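Local coordinates for protein acyl-coenzyme A thioesterase PaaI (Escherichia coli, PDB 2FS2) that hydrolyses ring-hydroxylated phenylacetyl-CoA thioesters, such as the 3,4-dihydroxyphenylacetyl ester, as a homotetrameric hot-dog-fold thioesterase of the phenylacetate degradation pathway, at residues A12-D17 / I25-M30; A43-G48 / G54-S59; Q100-G105 / V110-I115. All coordinates share one frame; numbering follows the deposited sequence.

Interaction 1: A12-D17 / I25-M30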
# COMPACT_ATOMS: atom_id res chain seq x y z
N ALA B 12 -4.09 8.32 -29.59
CA ALA B 12 -5.28 7.47 -29.75
C ALA B 12 -6.11 7.45 -28.50
O ALA B 12 -7.33 7.65 -28.58
CB ALA B 12 -4.88 6.04 -30.14
N MSE B 13 -5.48 7.23 -27.34
CA MSE B 13 -6.24 7.23 -26.11
C MSE B 13 -6.81 8.54 -25.70
O MSE B 13 -7.85 8.59 -25.07
CB MSE B 13 -5.37 6.79 -24.94
CG MSE B 13 -5.30 5.31 -24.88
SE MSE B 13 -3.89 4.89 -23.55
CE MSE B 13 -2.49 4.20 -24.77
N TYR B 14 -6.06 9.61 -25.93
CA TYR B 14 -6.46 10.89 -25.38
C TYR B 14 -7.64 11.35 -26.20
O TYR B 14 -8.55 12.00 -25.70
CB TYR B 14 -5.32 11.87 -25.56
CG TYR B 14 -5.57 13.23 -25.03
CD1 TYR B 14 -5.51 13.47 -23.67
CD2 TYR B 14 -5.84 14.31 -25.88
CE1 TYR B 14 -5.72 14.72 -23.16
CE2 TYR B 14 -6.04 15.60 -25.38
CZ TYR B 14 -5.97 15.80 -24.01
OH TYR B 14 -6.13 17.07 -23.45
N GLU B 15 -7.62 11.00 -27.47
CA GLU B 15 -8.66 11.48 -28.39
C GLU B 15 -10.04 11.06 -27.93
O GLU B 15 -10.97 11.79 -28.16
CB GLU B 15 -8.41 11.05 -29.85
CG GLU B 15 -7.47 11.96 -30.71
CD GLU B 15 -6.76 13.13 -29.96
OE1 GLU B 15 -7.43 14.18 -29.67
OE2 GLU B 15 -5.52 13.04 -29.67
N ASN B 16 -10.17 9.95 -27.22
CA ASN B 16 -11.43 9.68 -26.57
C ASN B 16 -11.36 9.57 -25.03
O ASN B 16 -12.06 8.76 -24.42
CB ASN B 16 -12.11 8.46 -27.19
CG ASN B 16 -11.20 7.25 -27.20
OD1 ASN B 16 -10.69 6.86 -28.26
ND2 ASN B 16 -11.01 6.62 -26.03
N ASP B 17 -10.54 10.38 -24.39
CA ASP B 17 -10.50 10.40 -22.92
C ASP B 17 -11.27 11.57 -22.39
O ASP B 17 -10.68 12.63 -22.19
CB ASP B 17 -9.05 10.61 -22.49
CG ASP B 17 -8.78 10.20 -21.06
OD1 ASP B 17 -9.65 10.36 -20.16
OD2 ASP B 17 -7.63 9.77 -20.76
N ILE B 25 -6.49 17.84 -18.36
CA ILE B 25 -5.18 17.19 -18.40
C ILE B 25 -4.61 17.28 -19.82
O ILE B 25 -5.31 17.01 -20.79
CB ILE B 25 -5.28 15.71 -17.82
CG1 ILE B 25 -5.83 15.81 -16.45
CG2 ILE B 25 -3.96 15.04 -17.68
CD1 ILE B 25 -6.00 14.55 -15.75
N ASP B 26 -3.37 17.74 -19.91
CA ASP B 26 -2.64 17.72 -21.13
C ASP B 26 -1.45 16.74 -21.08
O ASP B 26 -0.80 16.59 -20.04
CB ASP B 26 -2.12 19.10 -21.36
CG ASP B 26 -3.25 20.10 -21.63
OD1 ASP B 26 -4.00 19.88 -22.62
OD2 ASP B 26 -3.46 21.13 -20.90
N ILE B 27 -1.14 16.07 -22.19
CA ILE B 27 0.05 15.27 -22.19
C ILE B 27 1.17 16.03 -22.77
O ILE B 27 1.04 16.54 -23.85
CB ILE B 27 -0.06 14.03 -23.02
CG1 ILE B 27 -1.26 13.25 -22.60
CG2 ILE B 27 1.16 13.15 -22.76
CD1 ILE B 27 -1.93 12.71 -23.84
N ILE B 28 2.30 16.03 -22.08
CA ILE B 28 3.50 16.80 -22.49
C ILE B 28 4.71 15.95 -22.74
O ILE B 28 5.65 16.41 -23.36
CB ILE B 28 3.85 17.98 -21.49
CG1 ILE B 28 4.34 17.45 -20.14
CG2 ILE B 28 2.54 18.83 -21.30
CD1 ILE B 28 4.93 18.64 -19.16
N SER B 29 4.73 14.70 -22.30
CA SER B 29 5.91 13.95 -22.65
C SER B 29 5.58 12.43 -22.67
O SER B 29 4.71 11.99 -21.93
CB SER B 29 7.07 14.33 -21.73
OG SER B 29 8.26 13.51 -22.04
N MSE B 30 6.23 11.67 -23.52
CA MSE B 30 5.86 10.25 -23.77
C MSE B 30 7.06 9.47 -24.22
O MSE B 30 7.81 9.87 -25.10
CB MSE B 30 4.79 10.03 -24.89
CG MSE B 30 3.40 10.45 -24.64
SE MSE B 30 2.61 9.50 -22.99
CE MSE B 30 3.06 7.53 -23.39
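Tyr14 reaches from the last turn of helix 2-15 to the main chain of the facing segment, where its hydroxyl gives the only hydrogen bond between 12-17 and 25-30, Tyr14 OH to Ile25 O at 2.8 Å. The acceptor lies at the edge of the phenol ring, near the ring plane, and the donor sits in the carbonyl plane of Ile25 with a C=O...OH angle of 157°. CG lies anti to the backbone N (chi1 -179°), which sends the ring from the helix toward the strand. Beside the hydroxyl lies a carboxylate oxygen, Asp26 OD1, 3.6 Å from Tyr14 OH, near enough that its charge may polarise the phenol, though no bond is formed.

Closer to the helix, the contact becomes apolar. Ile27 CD1 approaches the root of the ring obliquely, 3.7 Å from Tyr14 CD1, with Tyr14 CG and CB slightly farther off. The two side chains run past each other in opposite directions, and the end of the isoleucine does the touching.

In the hot-dog fold a curved antiparallel sheet wraps a long central helix, here 54-70; Tyr67 of that helix touches both Tyr14 and Ile27, and its hydroxyl bonds to Asp17 OD2. The N-terminal helix thus packs beside the central one and against strand 26-31. Asp17 N-caps the following short helix, its OD1 accepting from Ala20 N. Farther along the strand, Ile28 and Ser29 both face Val36 in a classic beta bulge, past which the selenomethionine side chain of Met30 packs on Ala6, Trp7 and Ala10 of helix 2-15.

Interaction 2: A43-G48 / G54-S59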
# COMPACT_ATOMS: atom_id res chain seq x y z
N ALA B 43 -10.99 26.32 -9.14
CA ALA B 43 -11.76 26.42 -7.87
C ALA B 43 -12.80 25.28 -7.65
O ALA B 43 -12.99 24.77 -6.52
CB ALA B 43 -12.41 27.80 -7.73
N GLN B 44 -13.44 24.88 -8.75
CA GLN B 44 -14.31 23.73 -8.84
C GLN B 44 -13.73 22.46 -8.19
O GLN B 44 -14.46 21.55 -7.80
CB GLN B 44 -14.58 23.45 -10.33
CG GLN B 44 -15.08 24.66 -11.17
CD GLN B 44 -13.96 25.55 -11.76
OE1 GLN B 44 -13.46 26.47 -11.09
NE2 GLN B 44 -13.60 25.28 -13.03
N MSE B 45 -12.42 22.34 -8.05
CA MSE B 45 -11.90 21.05 -7.54
C MSE B 45 -11.58 21.02 -6.04
O MSE B 45 -11.15 19.97 -5.53
CB MSE B 45 -10.66 20.57 -8.31
CG MSE B 45 -10.54 21.15 -9.70
SE MSE B 45 -9.03 20.39 -10.68
CE MSE B 45 -7.97 19.83 -9.18
N LEU B 46 -11.80 22.15 -5.38
CA LEU B 46 -11.43 22.38 -3.96
C LEU B 46 -12.42 21.87 -2.87
O LEU B 46 -13.63 21.98 -3.00
CB LEU B 46 -11.18 23.89 -3.74
CG LEU B 46 -10.20 24.67 -4.61
CD1 LEU B 46 -10.23 26.18 -4.15
CD2 LEU B 46 -8.76 24.09 -4.55
N ASN B 47 -11.86 21.34 -1.79
CA ASN B 47 -12.58 21.00 -0.56
C ASN B 47 -12.69 22.22 0.38
O ASN B 47 -12.40 23.36 -0.02
CB ASN B 47 -11.77 19.96 0.17
CG ASN B 47 -10.39 20.49 0.56
OD1 ASN B 47 -10.20 21.71 0.83
ND2 ASN B 47 -9.42 19.60 0.55
N GLY B 48 -13.02 21.94 1.65
CA GLY B 48 -13.26 22.95 2.68
C GLY B 48 -12.08 23.72 3.24
O GLY B 48 -12.24 24.66 4.03
N GLY B 54 -8.83 14.86 -3.21
CA GLY B 54 -8.09 13.64 -3.46
C GLY B 54 -8.46 12.95 -4.77
O GLY B 54 -7.60 12.53 -5.51
N GLY B 55 -9.73 12.81 -5.05
CA GLY B 55 -10.15 12.15 -6.25
C GLY B 55 -9.63 12.80 -7.50
O GLY B 55 -9.41 12.08 -8.47
N GLN B 56 -9.44 14.12 -7.48
CA GLN B 56 -8.88 14.84 -8.65
C GLN B 56 -7.39 14.58 -8.74
O GLN B 56 -6.86 14.48 -9.84
CB GLN B 56 -9.11 16.37 -8.57
CG GLN B 56 -10.49 16.90 -9.17
CD GLN B 56 -11.67 16.97 -8.12
OE1 GLN B 56 -11.64 16.24 -7.11
NE2 GLN B 56 -12.70 17.83 -8.38
N LEU B 57 -6.71 14.58 -7.59
CA LEU B 57 -5.33 14.23 -7.52
C LEU B 57 -5.16 12.78 -7.90
O LEU B 57 -4.33 12.52 -8.75
CB LEU B 57 -4.83 14.37 -6.11
CG LEU B 57 -4.37 15.73 -5.67
CD1 LEU B 57 -3.48 15.56 -4.43
CD2 LEU B 57 -3.65 16.42 -6.85
N PHE B 58 -5.95 11.86 -7.32
CA PHE B 58 -5.91 10.46 -7.71
C PHE B 58 -6.10 10.38 -9.24
O PHE B 58 -5.42 9.66 -9.92
CB PHE B 58 -6.97 9.61 -6.97
CG PHE B 58 -7.02 8.16 -7.43
CD1 PHE B 58 -6.24 7.22 -6.84
CD2 PHE B 58 -7.77 7.77 -8.52
CE1 PHE B 58 -6.22 5.89 -7.33
CE2 PHE B 58 -7.76 6.46 -9.00
CZ PHE B 58 -7.00 5.53 -8.40
N SER B 59 -6.97 11.18 -9.80
CA SER B 59 -7.29 11.05 -11.23
C SER B 59 -6.18 11.50 -12.11
O SER B 59 -5.94 10.89 -13.21
CB SER B 59 -8.51 11.86 -11.62
OG SER B 59 -9.61 11.33 -10.92
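Next to the Gln56 that packs on Met45, the carbonyl oxygen Gly55 O is gripped twice by one residue: Ser59 OG donates to it at 2.6 Å and Ser59 N at 2.9 Å. The hydroxyl bond, tilted 20° from the carbonyl plane, folds the serine back onto its own helix alongside the regular main-chain bond.

Across the contact no hydrogen bond forms; the join is made by two long side chains that pass at an angle. The Gln56 amide lies against the base of Met45, with Gln56 NE2 3.4 Å from Met45 CB and equally near Met45 CA. At the far end of the selenomethionine, Met45 CE turns back to the stem of the glutamine and comes within 3.7 Å of Gln56 CB. A bend at chi2 of Gln56 (91°) carries its amide over Met45 CB, while the methylene groups meet the methyl.

Backbone bonding between Met45 and His53 draws the loop toward the helix start. Within the loop, Asn47 OD1 accepts from His49 N in an Asx turn and from Ser51 N as well. On the helix, Phe58 meets Phe58 of the second subunit, their rings at about 15°. The contact joins the loop after strand 34-40, through Met45, to the first turn of helix 54-70, the central helix of the hot-dog fold, whose N-terminal end probably lies near the active site, as in related thioesterases.

Interaction 3: Q100-G105 / V110-I115. With SO4 (sulfate ion), chain D.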
# COMPACT_ATOMS: atom_id res chain seq x y z
N GLN B 100 6.72 6.48 -14.34
CA GLN B 100 7.91 5.82 -14.85
C GLN B 100 7.71 4.32 -14.54
O GLN B 100 7.37 4.00 -13.40
CB GLN B 100 9.04 6.09 -13.89
CG GLN B 100 9.81 7.19 -14.05
CD GLN B 100 10.72 7.34 -12.84
OE1 GLN B 100 11.65 6.56 -12.66
NE2 GLN B 100 10.43 8.29 -12.02
N VAL B 101 7.97 3.46 -15.51
CA VAL B 101 7.93 1.99 -15.31
C VAL B 101 9.12 1.61 -14.34
O VAL B 101 10.24 2.12 -14.45
CB VAL B 101 7.97 1.24 -16.66
CG1 VAL B 101 9.19 1.51 -17.42
CG2 VAL B 101 7.90 -0.27 -16.48
N ARG B 102 8.81 0.83 -13.31
CA ARG B 102 9.84 0.10 -12.47
C ARG B 102 9.96 -1.38 -12.87
O ARG B 102 11.00 -1.92 -12.77
CB ARG B 102 9.35 0.08 -11.02
CG ARG B 102 9.10 1.51 -10.49
CD ARG B 102 10.31 2.47 -10.62
NE ARG B 102 11.58 1.97 -10.07
CZ ARG B 102 11.94 2.00 -8.75
NH1 ARG B 102 11.14 2.42 -7.82
NH2 ARG B 102 13.14 1.66 -8.35
N HIS B 103 8.89 -2.01 -13.32
CA HIS B 103 8.90 -3.35 -13.84
C HIS B 103 7.76 -3.54 -14.88
O HIS B 103 6.63 -3.12 -14.67
CB HIS B 103 8.58 -4.28 -12.67
CG HIS B 103 8.34 -5.70 -13.07
ND1 HIS B 103 9.37 -6.53 -13.42
CD2 HIS B 103 7.21 -6.42 -13.24
CE1 HIS B 103 8.89 -7.71 -13.80
NE2 HIS B 103 7.58 -7.67 -13.68
N GLN B 104 8.02 -4.26 -15.95
CA GLN B 104 6.94 -4.59 -16.89
C GLN B 104 7.23 -6.03 -17.36
O GLN B 104 8.16 -6.21 -18.04
CB GLN B 104 6.94 -3.62 -18.05
CG GLN B 104 5.77 -3.92 -19.10
CD GLN B 104 4.38 -3.85 -18.50
OE1 GLN B 104 3.92 -2.79 -18.13
NE2 GLN B 104 3.69 -4.95 -18.42
N GLY B 105 6.47 -7.03 -16.89
CA GLY B 105 6.50 -8.40 -17.38
C GLY B 105 5.60 -8.54 -18.58
O GLY B 105 5.03 -7.53 -19.08
N VAL B 110 4.76 -2.72 -12.69
CA VAL B 110 4.76 -1.72 -11.63
C VAL B 110 5.24 -0.32 -12.16
O VAL B 110 6.26 -0.23 -12.82
CB VAL B 110 5.65 -2.14 -10.43
CG1 VAL B 110 5.45 -1.15 -9.23
CG2 VAL B 110 5.23 -3.57 -9.93
N TYR B 111 4.52 0.74 -11.78
CA TYR B 111 4.77 2.12 -12.31
C TYR B 111 4.71 3.04 -11.11
O TYR B 111 3.79 2.92 -10.29
CB TYR B 111 3.65 2.55 -13.25
CG TYR B 111 3.79 1.82 -14.63
CD1 TYR B 111 3.47 0.46 -14.71
CD2 TYR B 111 4.33 2.46 -15.75
CE1 TYR B 111 3.70 -0.29 -15.91
CE2 TYR B 111 4.58 1.74 -16.99
CZ TYR B 111 4.20 0.38 -17.04
OH TYR B 111 4.48 -0.36 -18.10
N ASP B 112 5.67 3.95 -11.05
CA ASP B 112 5.77 4.95 -9.98
C ASP B 112 5.35 6.25 -10.62
O ASP B 112 5.86 6.57 -11.68
CB ASP B 112 7.19 5.11 -9.60
CG ASP B 112 7.60 4.11 -8.52
OD1 ASP B 112 6.74 3.23 -8.24
OD2 ASP B 112 8.70 4.12 -7.87
N ILE B 113 4.53 7.02 -9.90
CA ILE B 113 4.09 8.28 -10.41
C ILE B 113 4.43 9.33 -9.32
O ILE B 113 4.23 9.12 -8.11
CB ILE B 113 2.55 8.31 -10.66
CG1 ILE B 113 2.06 7.60 -11.93
CG2 ILE B 113 2.00 9.78 -10.67
CD1 ILE B 113 2.31 6.01 -11.97
N GLU B 114 4.92 10.49 -9.72
CA GLU B 114 5.10 11.57 -8.74
C GLU B 114 4.36 12.80 -9.26
O GLU B 114 4.57 13.18 -10.41
CB GLU B 114 6.59 11.85 -8.61
CG GLU B 114 6.92 13.09 -7.71
CD GLU B 114 8.37 13.09 -7.21
OE1 GLU B 114 9.21 12.34 -7.82
OE2 GLU B 114 8.70 13.83 -6.19
N ILE B 115 3.65 13.49 -8.38
CA ILE B 115 3.02 14.76 -8.70
C ILE B 115 3.74 15.94 -7.98
O ILE B 115 3.93 15.91 -6.78
CB ILE B 115 1.45 14.78 -8.37
CG1 ILE B 115 0.67 13.61 -9.03
CG2 ILE B 115 0.80 16.17 -8.77
CD1 ILE B 115 -0.88 13.63 -8.72
S SO4 D . 13.41 -6.64 -14.41
O1 SO4 D . 12.76 -7.93 -14.55
O2 SO4 D . 14.44 -6.65 -15.49
O3 SO4 D . 14.05 -6.34 -13.09
O4 SO4 D . 12.30 -5.71 -14.73
O HOH W 1 7.99 9.25 -11.12
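Gln100 and Asp112 form a hydrogen-bonded antiparallel pair, Gln100 N to Asp112 O at 2.8 Å with the return bond from Asp112 N, where strand 94-101 pairs with strand 108-116 in the hot-dog sheet, at the end of this contact away from the 105-110 turn. Beyond the non-hydrogen-bonded pair Val101-Tyr111, a classic beta bulge sets Arg102 and His103 opposite Val110. Val110 O accepts from both, from Arg102 N at 2.8 Å and from His103 N at 3.2 Å.

On the face carrying Val101 and Tyr111, the CA-H of Val101 lies over the phenol face in a CH-pi contact, 4.1 Å from the ring centroid. Val101 CB nears the same ring, 3.4 Å from Tyr111 CE2. The ring packs on Ala68 and Cys69 of the central helix. Its hydroxyl approaches Gln104 OE1 near the ring plane, at a doubtfully short 2.5 Å from Tyr111 OH to Gln104 OE1.

The side chain of Arg102 lies against Asp112. Bends at chi2 (-55°) and chi3 (-52°) fold its methylenes over the carboxylate and bring Arg102 NH1 within 3.0 Å of Asp112 OD2, a salt bridge entering from above the carboxylate plane, the guanidinium and carboxylate planes 70° apart. The next shell holds this pair: Arg127 bridges Asp112 OD1, Arg127 of the third subunit bridges Asp112 OD2, and Arg102 NH2 pairs with Glu114 of that subunit. With an alanine at Arg102, Asp112 would probably lose one of its cationic partners and Glu114 of the third subunit its mate across the interface. The same subunit offers Thr122 N to a sulfate, probably from the crystallisation liquor, whose O4 is also met weakly by His103 ND1 at 3.3 Å.

How the interactions relate
From the N terminus the three contacts follow in series, none nested in or crossing another. Interaction 1 closes the connection through short helix 18-22, tying the end of helix 2-15 to the start of strand 26-31. Interaction 2 closes the loop between strand 34-40 and the central helix. Interaction 3 closes the hairpin turn between strands 103-104 and 108-116. Interactions 1 and 3 both reach the same sheet, through strands 26-31 and 108-116, with 34-40 and 94-101 between them and centres about 18 Å apart. Interactions 2 and 3 lie on opposite sides of the chain's centre yet touch where Leu57 O meets Ile115 CD1 at 3.6 Å, central helix on sheet.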